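Local coordinates for protein trichomaglin (Trichosanthes lepiniana, PDB 1SGL) that probably cleaves single-stranded RNA as an S-like ribonuclease of the T2 family, a hydrolase acting on phosphodiester bonds, at residues Tyr7-Leu12 with Arg46-Gly51; Tyr130-Ala135 with Leu179-Asp184. One frame throughout, in Å; residues are numbered along the deposited sequence.

Contact 1. Residues Tyr7-Leu12 with Arg46-Gly51; sequences YFILAL and RPEYSG. With SO4 (sulfate ion), chain D.
Ile9 and Arg46 pair across two antiparallel strands, 7-14 and 40-47, of the central sheet of this T2-family ribonuclease. Ile9 N donates a hydrogen bond to Arg46 O at 2.8 Å, and Arg46 N donates one to Ile9 O, which makes this a hydrogen-bonded pair. Phe8 and Pro47 form the next pair, of the non-hydrogen-bonded kind, and their side chains lie on the other face of the sheet. There Phe8 CE2 meets Pro47 CG at 4.2 Å, and the Phe8 ring also packs on Phe187. Glu48 N also donates to Tyr7 O at 2.8 Å.

This face of the sheet in the T2-family fold carries Ile9, Ala11 and Arg46. The Arg46 chain runs extended from CG to NE beside Ile9. Ile9 CD1 lies over one face of the guanidinium, toward its rim, and is 3.8 Å from Arg46 NH2. Ala11 CB sits at the guanidinium edge, beyond NH1. The sulfate lies near the guanidinium plane, by NH2, which bonds to its O4 at 3.2 Å and more weakly to its O2. An alanine in place of Arg46 would probably leave the sulfate short of a charged partner and uncover Ile9 CD1. Glu48 CG stands opposite the backbone N (chi1 175°), which carries the chain past Ile9 CD1 and sets OE1 3.6 Å from Tyr7 CB.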
loop_
_atom_site.group_PDB
_atom_site.type_symbol
_atom_site.label_atom_id
_atom_site.label_comp_id
_atom_site.label_asym_id
_atom_site.label_seq_id
_atom_site.Cartn_x
_atom_site.Cartn_y
_atom_site.Cartn_z
ATOM N N TYR A 7 13.353 2.814 -9.922
ATOM C CA TYR A 7 11.917 2.672 -9.765
ATOM C C TYR A 7 11.311 2.992 -8.407
ATOM O O TYR A 7 12.001 3.054 -7.395
ATOM C CB TYR A 7 11.522 1.242 -10.140
ATOM C CG TYR A 7 12.168 0.740 -11.416
ATOM C CD1 TYR A 7 13.326 -0.047 -11.378
ATOM C CD2 TYR A 7 11.624 1.052 -12.661
ATOM C CE1 TYR A 7 13.920 -0.510 -12.555
ATOM C CE2 TYR A 7 12.208 0.598 -13.836
ATOM C CZ TYR A 7 13.355 -0.181 -13.775
ATOM O OH TYR A 7 13.936 -0.609 -14.939
ATOM N N PHE A 8 9.997 3.191 -8.424
ATOM C CA PHE A 8 9.213 3.450 -7.230
ATOM C C PHE A 8 8.353 2.210 -6.982
ATOM O O PHE A 8 7.961 1.504 -7.918
ATOM C CB PHE A 8 8.275 4.643 -7.430
ATOM C CG PHE A 8 8.945 5.980 -7.323
ATOM C CD1 PHE A 8 9.115 6.779 -8.449
ATOM C CD2 PHE A 8 9.386 6.452 -6.090
ATOM C CE1 PHE A 8 9.717 8.041 -8.348
ATOM C CE2 PHE A 8 9.987 7.703 -5.974
ATOM C CZ PHE A 8 10.152 8.500 -7.103
ATOM N N ILE A 9 8.074 1.940 -5.717
ATOM C CA ILE A 9 7.221 0.832 -5.361
ATOM C C ILE A 9 6.035 1.390 -4.587
ATOM O O ILE A 9 6.212 2.166 -3.635
ATOM C CB ILE A 9 7.931 -0.188 -4.451
ATOM C CG1 ILE A 9 9.169 -0.751 -5.151
ATOM C CG2 ILE A 9 6.961 -1.326 -4.097
ATOM C CD1 ILE A 9 9.958 -1.711 -4.296
ATOM N N LEU A 10 4.833 1.015 -5.014
ATOM C CA LEU A 10 3.601 1.416 -4.345
ATOM C C LEU A 10 3.119 0.159 -3.637
ATOM O O LEU A 10 2.691 -0.796 -4.281
ATOM C CB LEU A 10 2.538 1.877 -5.346
ATOM C CG LEU A 10 1.139 2.161 -4.767
ATOM C CD1 LEU A 10 1.205 3.258 -3.716
ATOM C CD2 LEU A 10 0.194 2.566 -5.895
ATOM N N ALA A 11 3.208 0.160 -2.314
ATOM C CA ALA A 11 2.802 -0.980 -1.510
ATOM C C ALA A 11 1.356 -0.865 -1.044
ATOM O O ALA A 11 0.960 0.146 -0.457
ATOM C CB ALA A 11 3.726 -1.109 -0.310
ATOM N N LEU A 12 0.574 -1.902 -1.314
ATOM C CA LEU A 12 -0.829 -1.942 -0.920
ATOM C C LEU A 12 -1.039 -3.111 0.029
ATOM O O LEU A 12 -0.397 -4.149 -0.109
ATOM C CB LEU A 12 -1.733 -2.123 -2.137
ATOM C CG LEU A 12 -1.613 -1.106 -3.272
ATOM C CD1 LEU A 12 -2.636 -1.449 -4.357
ATOM C CD2 LEU A 12 -1.845 0.304 -2.744
ATOM N N ARG A 46 7.536 4.332 -2.116
ATOM C CA ARG A 46 8.942 4.472 -1.761
ATOM C C ARG A 46 9.883 4.160 -2.914
ATOM O O ARG A 46 9.517 3.446 -3.846
ATOM C CB ARG A 46 9.280 3.555 -0.584
ATOM C CG ARG A 46 9.308 2.075 -0.929
ATOM C CD ARG A 46 9.655 1.235 0.285
ATOM N NE ARG A 46 10.083 -0.123 -0.066
ATOM C CZ ARG A 46 9.262 -1.143 -0.300
ATOM N NH1 ARG A 46 7.945 -0.982 -0.225
ATOM N NH2 ARG A 46 9.762 -2.334 -0.590
ATOM N N PRO A 47 11.105 4.717 -2.871
ATOM C CA PRO A 47 12.105 4.480 -3.921
ATOM C C PRO A 47 12.598 3.049 -3.752
ATOM O O PRO A 47 12.766 2.587 -2.625
ATOM C CB PRO A 47 13.211 5.486 -3.592
ATOM C CG PRO A 47 12.490 6.571 -2.801
ATOM C CD PRO A 47 11.558 5.764 -1.937
ATOM N N GLU A 48 12.817 2.341 -4.854
ATOM C CA GLU A 48 13.307 0.969 -4.767
ATOM C C GLU A 48 14.836 0.951 -4.771
ATOM O O GLU A 48 15.467 1.238 -5.786
ATOM C CB GLU A 48 12.765 0.141 -5.936
ATOM C CG GLU A 48 13.324 -1.274 -6.011
ATOM C CD GLU A 48 12.601 -2.140 -7.033
ATOM O OE1 GLU A 48 12.370 -1.672 -8.165
ATOM O OE2 GLU A 48 12.270 -3.297 -6.703
ATOM N N TYR A 49 15.427 0.643 -3.620
ATOM C CA TYR A 49 16.880 0.576 -3.492
ATOM C C TYR A 49 17.286 -0.893 -3.454
ATOM O O TYR A 49 16.673 -1.694 -2.742
ATOM C CB TYR A 49 17.344 1.285 -2.215
ATOM C CG TYR A 49 17.088 2.779 -2.202
ATOM C CD1 TYR A 49 16.082 3.335 -1.405
ATOM C CD2 TYR A 49 17.863 3.643 -2.982
ATOM C CE1 TYR A 49 15.858 4.716 -1.382
ATOM C CE2 TYR A 49 17.649 5.015 -2.969
ATOM C CZ TYR A 49 16.647 5.547 -2.167
ATOM O OH TYR A 49 16.449 6.911 -2.151
ATOM N N SER A 50 18.314 -1.255 -4.216
ATOM C CA SER A 50 18.750 -2.650 -4.270
ATOM C C SER A 50 20.268 -2.810 -4.289
ATOM O O SER A 50 20.794 -3.685 -4.982
ATOM C CB SER A 50 18.167 -3.317 -5.520
ATOM O OG SER A 50 16.815 -2.937 -5.727
ATOM N N GLY A 51 20.975 -1.976 -3.531
ATOM C CA GLY A 51 22.425 -2.070 -3.521
ATOM C C GLY A 51 23.072 -1.999 -2.153
ATOM O O GLY A 51 23.800 -1.050 -1.855
HETATM S S SO4 D . 7.919 -5.529 -1.049
HETATM O O1 SO4 D . 8.197 -5.793 0.377
HETATM O O2 SO4 D . 6.989 -4.385 -1.172
HETATM O O3 SO4 D . 7.307 -6.736 -1.642
HETATM O O4 SO4 D . 9.180 -5.210 -1.748
HETATM O O HOH W 1 15.245 1.221 -8.301
HETATM O O HOH W 2 6.336 1.006 -0.507
#

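Contact 2. Residues Tyr130-Ala135 with Leu179-Asp184. With SO4 (sulfate ion), chain D.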
loop_
_atom_site.group_PDB
_atom_site.type_symbol
_atom_site.label_atom_id
_atom_site.label_comp_id
_atom_site.label_asym_id
_atom_site.label_seq_id
_atom_site.Cartn_x
_atom_site.Cartn_y
_atom_site.Cartn_z
ATOM N N TYR A 130 -4.400 3.526 -11.456
ATOM C CA TYR A 130 -4.113 2.113 -11.689
ATOM C C TYR A 130 -4.741 1.358 -10.528
ATOM O O TYR A 130 -4.057 0.721 -9.736
ATOM C CB TYR A 130 -2.601 1.879 -11.728
ATOM C CG TYR A 130 -1.900 2.699 -12.793
ATOM C CD1 TYR A 130 -1.115 3.795 -12.451
ATOM C CD2 TYR A 130 -2.042 2.387 -14.146
ATOM C CE1 TYR A 130 -0.486 4.562 -13.422
ATOM C CE2 TYR A 130 -1.416 3.152 -15.132
ATOM C CZ TYR A 130 -0.640 4.234 -14.758
ATOM O OH TYR A 130 -0.012 4.985 -15.717
ATOM N N ASN A 131 -6.064 1.429 -10.446
ATOM C CA ASN A 131 -6.792 0.814 -9.350
ATOM C C ASN A 131 -6.931 -0.706 -9.396
ATOM O O ASN A 131 -7.722 -1.255 -10.172
ATOM C CB ASN A 131 -8.174 1.451 -9.241
ATOM C CG ASN A 131 -8.816 1.191 -7.906
ATOM O OD1 ASN A 131 -8.979 0.044 -7.497
ATOM N ND2 ASN A 131 -9.179 2.260 -7.206
ATOM N N VAL A 132 -6.185 -1.379 -8.527
ATOM C CA VAL A 132 -6.236 -2.825 -8.484
ATOM C C VAL A 132 -7.581 -3.343 -7.977
ATOM O O VAL A 132 -8.038 -4.389 -8.426
ATOM C CB VAL A 132 -5.094 -3.407 -7.618
ATOM C CG1 VAL A 132 -3.746 -2.926 -8.159
ATOM C CG2 VAL A 132 -5.269 -2.990 -6.166
ATOM N N ASP A 133 -8.224 -2.620 -7.060
ATOM C CA ASP A 133 -9.508 -3.081 -6.541
ATOM C C ASP A 133 -10.533 -3.213 -7.671
ATOM O O ASP A 133 -11.257 -4.212 -7.755
ATOM C CB ASP A 133 -10.033 -2.133 -5.460
ATOM C CG ASP A 133 -9.167 -2.143 -4.206
ATOM O OD1 ASP A 133 -8.934 -3.234 -3.645
ATOM O OD2 ASP A 133 -8.719 -1.057 -3.786
ATOM N N LYS A 134 -10.570 -2.211 -8.546
ATOM C CA LYS A 134 -11.491 -2.208 -9.679
ATOM C C LYS A 134 -11.175 -3.355 -10.650
ATOM O O LYS A 134 -12.080 -3.996 -11.184
ATOM C CB LYS A 134 -11.412 -0.867 -10.409
ATOM C CG LYS A 134 -12.519 -0.654 -11.428
ATOM C CD LYS A 134 -13.875 -0.472 -10.749
ATOM C CE LYS A 134 -14.929 0.043 -11.734
ATOM N NZ LYS A 134 -16.172 0.524 -11.041
ATOM N N ALA A 135 -9.891 -3.614 -10.872
ATOM C CA ALA A 135 -9.481 -4.694 -11.758
ATOM C C ALA A 135 -9.983 -6.036 -11.230
ATOM O O ALA A 135 -10.602 -6.808 -11.967
ATOM C CB ALA A 135 -7.974 -4.723 -11.882
ATOM N N LEU A 179 0.287 -6.288 -1.967
ATOM C CA LEU A 179 0.397 -6.312 -3.408
ATOM C C LEU A 179 1.105 -5.015 -3.740
ATOM O O LEU A 179 0.658 -3.941 -3.337
ATOM C CB LEU A 179 -0.985 -6.366 -4.067
ATOM C CG LEU A 179 -0.973 -6.476 -5.598
ATOM C CD1 LEU A 179 -2.311 -7.018 -6.087
ATOM C CD2 LEU A 179 -0.673 -5.115 -6.220
ATOM N N SER A 180 2.221 -5.116 -4.455
ATOM C CA SER A 180 2.988 -3.940 -4.818
ATOM C C SER A 180 3.066 -3.724 -6.319
ATOM O O SER A 180 3.144 -4.681 -7.089
ATOM C CB SER A 180 4.408 -4.054 -4.262
ATOM O OG SER A 180 4.390 -4.278 -2.860
ATOM N N LEU A 181 3.033 -2.460 -6.728
ATOM C CA LEU A 181 3.156 -2.108 -8.135
ATOM C C LEU A 181 4.455 -1.322 -8.277
ATOM O O LEU A 181 4.838 -0.561 -7.383
ATOM C CB LEU A 181 1.974 -1.248 -8.613
ATOM C CG LEU A 181 0.566 -1.857 -8.592
ATOM C CD1 LEU A 181 -0.442 -0.812 -9.041
ATOM C CD2 LEU A 181 0.506 -3.072 -9.492
ATOM N N CYS A 182 5.136 -1.510 -9.395
ATOM C CA CYS A 182 6.389 -0.812 -9.629
ATOM C C CYS A 182 6.207 0.234 -10.734
ATOM O O CYS A 182 5.411 0.041 -11.654
ATOM C CB CYS A 182 7.479 -1.846 -9.952
ATOM S SG CYS A 182 7.725 -2.947 -8.508
ATOM N N PHE A 183 6.910 1.356 -10.611
ATOM C CA PHE A 183 6.818 2.449 -11.586
ATOM C C PHE A 183 8.194 3.065 -11.855
ATOM O O PHE A 183 9.064 3.040 -10.979
ATOM C CB PHE A 183 5.908 3.576 -11.056
ATOM C CG PHE A 183 4.501 3.147 -10.745
ATOM C CD1 PHE A 183 4.180 2.612 -9.502
ATOM C CD2 PHE A 183 3.493 3.298 -11.693
ATOM C CE1 PHE A 183 2.869 2.234 -9.200
ATOM C CE2 PHE A 183 2.182 2.925 -11.407
ATOM C CZ PHE A 183 1.867 2.394 -10.157
ATOM N N ASP A 184 8.396 3.632 -13.046
ATOM C CA ASP A 184 9.677 4.284 -13.318
ATOM C C ASP A 184 9.611 5.741 -12.854
ATOM O O ASP A 184 8.595 6.170 -12.304
ATOM C CB ASP A 184 10.073 4.207 -14.804
ATOM C CG ASP A 184 9.050 4.817 -15.733
ATOM O OD1 ASP A 184 8.344 5.771 -15.353
ATOM O OD2 ASP A 184 8.966 4.338 -16.878
HETATM S S SO4 D . 7.919 -5.529 -1.049
HETATM O O1 SO4 D . 8.197 -5.793 0.377
HETATM O O2 SO4 D . 6.989 -4.385 -1.172
HETATM O O3 SO4 D . 7.307 -6.736 -1.642
HETATM O O4 SO4 D . 9.180 -5.210 -1.748
#
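Val132, in the first turn of helix 132-139, packs against Leu181 on strand 176-184, so the contact is a helix start laid on the central sheet of the T2 fold. Val132 CG1 lies 4.0 Å from Leu181 CD1 and 4.2 Å from Leu179 CD2. The side chains of Val132 and Leu181 run antiparallel past one another. Leu181 CD1 also touches Tyr130 O, just before the helix. This part is buried and apolar. Val158 of helix 151-162 packs on both leucines, and no hydrogen bond joins the two segments.

The aromatic pair is close as well, although Tyr130 is partly exposed. With Tyr130 CG anti to its carbonyl carbon (chi1 -58°), the ring reaches the buried Phe183 ring obliquely. The ring planes are 47° apart and the centroids 5.6 Å apart. Tyr130 CD1 comes to the edge of the Phe183 ring, 3.6 Å from CE2.

The solvent side, at the helix start, is looser. Asn131 is partly exposed and turns away from the strand. It is the N-cap, and its OD1 accepts from Lys134 N at 3.0 Å. That donor sits above the carbonyl plane of the amide, 41° out of it.

In the fold
Contact 1 closes before contact 2 opens along the chain, and their centres lie 13 Å apart. Both reach the five-stranded antiparallel sheet of the T2-family fold. Strand 7-14 lies between strand 40-47, its partner in contact 1, and strand 176-184 of contact 2. Phe8 N to Phe183 O, at 2.7 Å, is a probable hydrogen bond between them. Leu12 CD1 also packs on Val132 CG2. Contact 2 adds helix 132-139, so strand 7-14 joins the pairing of contact 1 to the helix-covered strand of contact 2 in one sheet core. One sulfate lies near Arg46 of contact 1 and Ser180 of contact 2, with Lys167 also bonded to it. It probably came from the crystallisation liquor.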